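Local coordinates for protein glycosyltransferase (duf1792) (Streptococcus sanguinis, PDB 5V4A) that binds UDP and probably acts as a glycosyltransferase, this chain being the GT-D-fold domain of a longer multidomain protein, at residues R53-L66 and P202-E214. Sequence-based numbering, arbitrary orientation.
Sequences RLREIMSMESDERL and PTAKVLVYDLVQE
Tyr209 of helix 201-213 pushes its ring into the bend of segment 53-66, and apolar packing forms round it. With CG anti to the backbone N (chi1 -179°), the side chain reaches across to Ile57, whose CD1 packs on Tyr209 CB (3.7 Å) while its CG1 approaches the ring at Tyr209 CD1 (4.0 Å). Met60 makes a Met-aromatic contact, its SD coming obliquely to within 3.2 Å of Tyr209 CE1 while its CE sits at the ring edge. Leu66 CD2 meets Tyr209 CD1 from the following strand. Nearer the helix start, Leu54 CD2 rests 3.9 Å from Lys205 CB and also touches Val206.

Charged and polar ends border this packing. Arg53 runs past Val206, and its NH2 donates to Asp210 OD1 at 2.7 Å, nearly along the acceptor's C-O axis; its guanidinium stands almost perpendicular to the Tyr209 ring (84°). Glu56 and, through the other carboxylate oxygen of Asp210, Lys184 extend the salt-bridge network. Farther along, Arg65 lays one guanidinium face over Val212 CG1, and its NH1 donates to Gln213 OE1 (3.0 Å) from above the amide carbonyl plane. Gln213 NE2 is turned back to Tyr209 O.

Helix segments 53-58 and 202-213 cross at 59°, bringing together the two parallel-sheet parts of the GT-D fold. At the UDP pocket, the bent Lys205 chain takes NZ out of the interface to salt bridges with Asp220 and UDP O2A.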
# COMPACT_ATOMS: atom_id res chain seq x y z
N ARG A 53 31.66 12.30 -1.91
CA ARG A 53 30.72 11.53 -2.71
C ARG A 53 29.28 11.74 -2.24
O ARG A 53 28.36 11.78 -3.07
CB ARG A 53 31.07 10.05 -2.65
CG ARG A 53 30.28 9.20 -3.63
CD ARG A 53 30.62 9.48 -5.08
NE ARG A 53 30.09 8.44 -5.96
CZ ARG A 53 30.07 8.52 -7.29
NH1 ARG A 53 30.55 9.60 -7.90
NH2 ARG A 53 29.57 7.53 -8.01
N LEU A 54 29.05 11.88 -0.94
CA LEU A 54 27.69 12.12 -0.47
C LEU A 54 27.19 13.49 -0.90
O LEU A 54 26.05 13.63 -1.38
CB LEU A 54 27.61 11.99 1.05
CG LEU A 54 27.94 10.66 1.70
CD1 LEU A 54 27.98 10.84 3.22
CD2 LEU A 54 26.93 9.60 1.30
N ARG A 55 28.03 14.50 -0.74
CA ARG A 55 27.68 15.84 -1.19
C ARG A 55 27.36 15.85 -2.68
O ARG A 55 26.43 16.53 -3.13
CB ARG A 55 28.83 16.79 -0.89
CG ARG A 55 28.56 18.26 -1.14
CD ARG A 55 29.77 19.03 -0.69
NE ARG A 55 30.97 18.50 -1.33
CZ ARG A 55 32.21 18.75 -0.91
NH1 ARG A 55 32.42 19.51 0.16
NH2 ARG A 55 33.24 18.21 -1.55
N GLU A 56 28.09 15.03 -3.46
CA GLU A 56 27.86 15.01 -4.90
C GLU A 56 26.49 14.44 -5.23
O GLU A 56 25.79 14.95 -6.12
CB GLU A 56 28.95 14.21 -5.61
CG GLU A 56 28.89 14.40 -7.11
CD GLU A 56 29.85 13.52 -7.89
OE1 GLU A 56 30.69 12.84 -7.27
OE2 GLU A 56 29.72 13.50 -9.13
N ILE A 57 26.11 13.35 -4.55
CA ILE A 57 24.84 12.71 -4.84
C ILE A 57 23.67 13.57 -4.36
O ILE A 57 22.63 13.67 -5.04
CB ILE A 57 24.81 11.31 -4.20
CG1 ILE A 57 25.92 10.42 -4.76
CG2 ILE A 57 23.49 10.62 -4.43
CD1 ILE A 57 26.12 9.15 -3.93
N MET A 58 23.84 14.25 -3.22
CA MET A 58 22.80 15.11 -2.66
C MET A 58 22.38 16.21 -3.62
O MET A 58 21.24 16.69 -3.55
CB MET A 58 23.28 15.76 -1.36
CG MET A 58 23.41 14.82 -0.19
SD MET A 58 23.98 15.69 1.29
CE MET A 58 22.73 16.98 1.38
N SER A 59 23.29 16.66 -4.48
CA SER A 59 23.05 17.78 -5.37
C SER A 59 22.37 17.38 -6.68
O SER A 59 22.15 18.24 -7.53
CB SER A 59 24.38 18.48 -5.68
OG SER A 59 25.18 17.64 -6.49
N MET A 60 22.09 16.10 -6.86
CA MET A 60 21.54 15.54 -8.09
C MET A 60 20.02 15.62 -8.13
O MET A 60 19.35 15.61 -7.10
CB MET A 60 21.99 14.09 -8.22
CG MET A 60 23.37 14.01 -8.77
SD MET A 60 23.79 12.30 -8.85
CE MET A 60 23.29 11.96 -10.54
N GLU A 61 19.48 15.69 -9.35
CA GLU A 61 18.03 15.74 -9.53
C GLU A 61 17.44 14.35 -9.69
O GLU A 61 18.08 13.42 -10.20
CB GLU A 61 17.67 16.61 -10.74
CG GLU A 61 18.37 17.96 -10.74
CD GLU A 61 18.01 18.81 -11.94
OE1 GLU A 61 17.84 18.24 -13.04
OE2 GLU A 61 17.90 20.05 -11.79
N SER A 62 16.19 14.21 -9.24
CA SER A 62 15.51 12.93 -9.23
C SER A 62 14.79 12.68 -10.55
O SER A 62 14.32 13.61 -11.21
CB SER A 62 14.51 12.88 -8.07
OG SER A 62 15.16 12.95 -6.81
N ASP A 63 14.72 11.41 -10.94
CA ASP A 63 14.05 11.00 -12.17
C ASP A 63 13.62 9.54 -12.03
O ASP A 63 13.89 8.89 -11.02
CB ASP A 63 14.96 11.23 -13.37
CG ASP A 63 16.24 10.39 -13.33
OD1 ASP A 63 16.24 9.29 -12.75
OD2 ASP A 63 17.28 10.87 -13.83
N GLU A 64 13.01 9.00 -13.09
CA GLU A 64 12.44 7.66 -13.02
C GLU A 64 13.49 6.57 -12.79
O GLU A 64 13.13 5.45 -12.44
CB GLU A 64 11.70 7.35 -14.31
CG GLU A 64 12.62 7.51 -15.52
CD GLU A 64 11.97 7.15 -16.83
OE1 GLU A 64 12.18 7.90 -17.81
OE2 GLU A 64 11.31 6.09 -16.90
N ARG A 65 14.77 6.88 -12.98
CA ARG A 65 15.84 5.93 -12.69
C ARG A 65 16.23 5.95 -11.21
O ARG A 65 16.48 4.90 -10.62
CB ARG A 65 17.06 6.25 -13.57
CG ARG A 65 18.28 5.30 -13.44
CD ARG A 65 19.52 5.79 -14.21
NE ARG A 65 20.25 6.84 -13.50
CZ ARG A 65 21.54 7.10 -13.64
NH1 ARG A 65 22.29 6.36 -14.46
NH2 ARG A 65 22.10 8.08 -12.94
N LEU A 66 16.21 7.13 -10.59
CA LEU A 66 16.70 7.25 -9.23
C LEU A 66 16.05 8.44 -8.55
O LEU A 66 16.10 9.55 -9.08
CB LEU A 66 18.23 7.40 -9.23
CG LEU A 66 18.84 7.70 -7.86
CD1 LEU A 66 18.50 6.54 -6.97
CD2 LEU A 66 20.34 7.85 -7.99
N PRO A 202 25.68 5.54 5.63
CA PRO A 202 26.19 6.37 4.53
C PRO A 202 26.74 5.56 3.36
O PRO A 202 26.69 6.03 2.22
CB PRO A 202 27.28 7.22 5.21
CG PRO A 202 26.99 7.12 6.68
CD PRO A 202 26.44 5.76 6.88
N THR A 203 27.27 4.36 3.61
CA THR A 203 27.73 3.49 2.53
C THR A 203 26.57 3.05 1.64
O THR A 203 26.76 2.85 0.43
CB THR A 203 28.47 2.28 3.10
OG1 THR A 203 29.51 2.73 3.98
CG2 THR A 203 29.06 1.39 2.00
N ALA A 204 25.37 2.90 2.20
CA ALA A 204 24.23 2.54 1.37
C ALA A 204 24.00 3.55 0.25
O ALA A 204 23.58 3.18 -0.85
CB ALA A 204 22.96 2.41 2.24
N LYS A 205 24.28 4.83 0.51
CA LYS A 205 23.93 5.86 -0.47
C LYS A 205 24.88 5.81 -1.67
O LYS A 205 24.45 5.95 -2.82
CB LYS A 205 23.97 7.24 0.18
CG LYS A 205 22.88 7.43 1.23
CD LYS A 205 23.28 7.03 2.60
CE LYS A 205 22.16 7.31 3.61
NZ LYS A 205 21.07 6.28 3.76
N VAL A 206 26.16 5.59 -1.40
CA VAL A 206 27.13 5.46 -2.48
C VAL A 206 26.93 4.15 -3.22
O VAL A 206 27.12 4.08 -4.44
CB VAL A 206 28.55 5.57 -1.91
CG1 VAL A 206 29.55 5.61 -3.05
CG2 VAL A 206 28.68 6.77 -1.00
N LEU A 207 26.59 3.10 -2.48
CA LEU A 207 26.34 1.79 -3.07
C LEU A 207 25.18 1.86 -4.06
O LEU A 207 25.31 1.44 -5.22
CB LEU A 207 26.09 0.77 -1.96
CG LEU A 207 25.93 -0.71 -2.30
CD1 LEU A 207 27.01 -1.20 -3.27
CD2 LEU A 207 25.87 -1.59 -1.05
N VAL A 208 24.03 2.37 -3.61
CA VAL A 208 22.89 2.45 -4.53
C VAL A 208 23.27 3.27 -5.75
O VAL A 208 22.99 2.88 -6.89
CB VAL A 208 21.65 3.03 -3.84
CG1 VAL A 208 20.60 3.38 -4.93
CG2 VAL A 208 21.07 2.04 -2.85
N TYR A 209 23.86 4.45 -5.54
CA TYR A 209 24.23 5.28 -6.69
C TYR A 209 25.11 4.52 -7.66
O TYR A 209 24.85 4.49 -8.87
CB TYR A 209 24.92 6.56 -6.24
CG TYR A 209 25.27 7.43 -7.42
CD1 TYR A 209 24.41 8.42 -7.85
CD2 TYR A 209 26.46 7.25 -8.12
CE1 TYR A 209 24.72 9.20 -8.96
CE2 TYR A 209 26.78 8.03 -9.24
CZ TYR A 209 25.91 9.01 -9.63
OH TYR A 209 26.21 9.79 -10.73
N ASP A 210 26.17 3.89 -7.15
CA ASP A 210 27.11 3.18 -8.01
C ASP A 210 26.44 2.02 -8.72
O ASP A 210 26.72 1.74 -9.89
CB ASP A 210 28.31 2.68 -7.20
CG ASP A 210 29.34 3.77 -6.93
OD1 ASP A 210 29.23 4.87 -7.49
OD2 ASP A 210 30.26 3.50 -6.14
N LEU A 211 25.56 1.30 -8.01
CA LEU A 211 24.87 0.17 -8.61
C LEU A 211 23.89 0.61 -9.69
O LEU A 211 23.75 -0.07 -10.71
CB LEU A 211 24.14 -0.62 -7.52
CG LEU A 211 25.02 -1.48 -6.61
CD1 LEU A 211 24.15 -2.13 -5.53
CD2 LEU A 211 25.77 -2.53 -7.42
N VAL A 212 23.25 1.78 -9.51
CA VAL A 212 22.35 2.30 -10.54
C VAL A 212 23.12 2.55 -11.84
O VAL A 212 22.64 2.24 -12.94
CB VAL A 212 21.68 3.60 -10.04
CG1 VAL A 212 21.02 4.34 -11.20
CG2 VAL A 212 20.65 3.27 -8.94
N GLN A 213 24.34 3.07 -11.73
CA GLN A 213 25.11 3.36 -12.93
C GLN A 213 25.41 2.09 -13.72
O GLN A 213 25.64 2.15 -14.94
CB GLN A 213 26.41 4.08 -12.55
CG GLN A 213 26.20 5.33 -11.70
CD GLN A 213 25.09 6.25 -12.20
OE1 GLN A 213 25.05 6.64 -13.37
NE2 GLN A 213 24.18 6.60 -11.30
N GLU A 214 25.47 0.95 -13.03
CA GLU A 214 25.67 -0.34 -13.66
C GLU A 214 24.37 -1.03 -14.02
O GLU A 214 24.39 -2.21 -14.40
CB GLU A 214 26.51 -1.24 -12.75
CG GLU A 214 27.89 -0.69 -12.51
CD GLU A 214 28.73 -1.62 -11.67
OE1 GLU A 214 28.73 -2.83 -11.98
OE2 GLU A 214 29.37 -1.14 -10.71
O HOH W 1 24.32 10.51 -13.04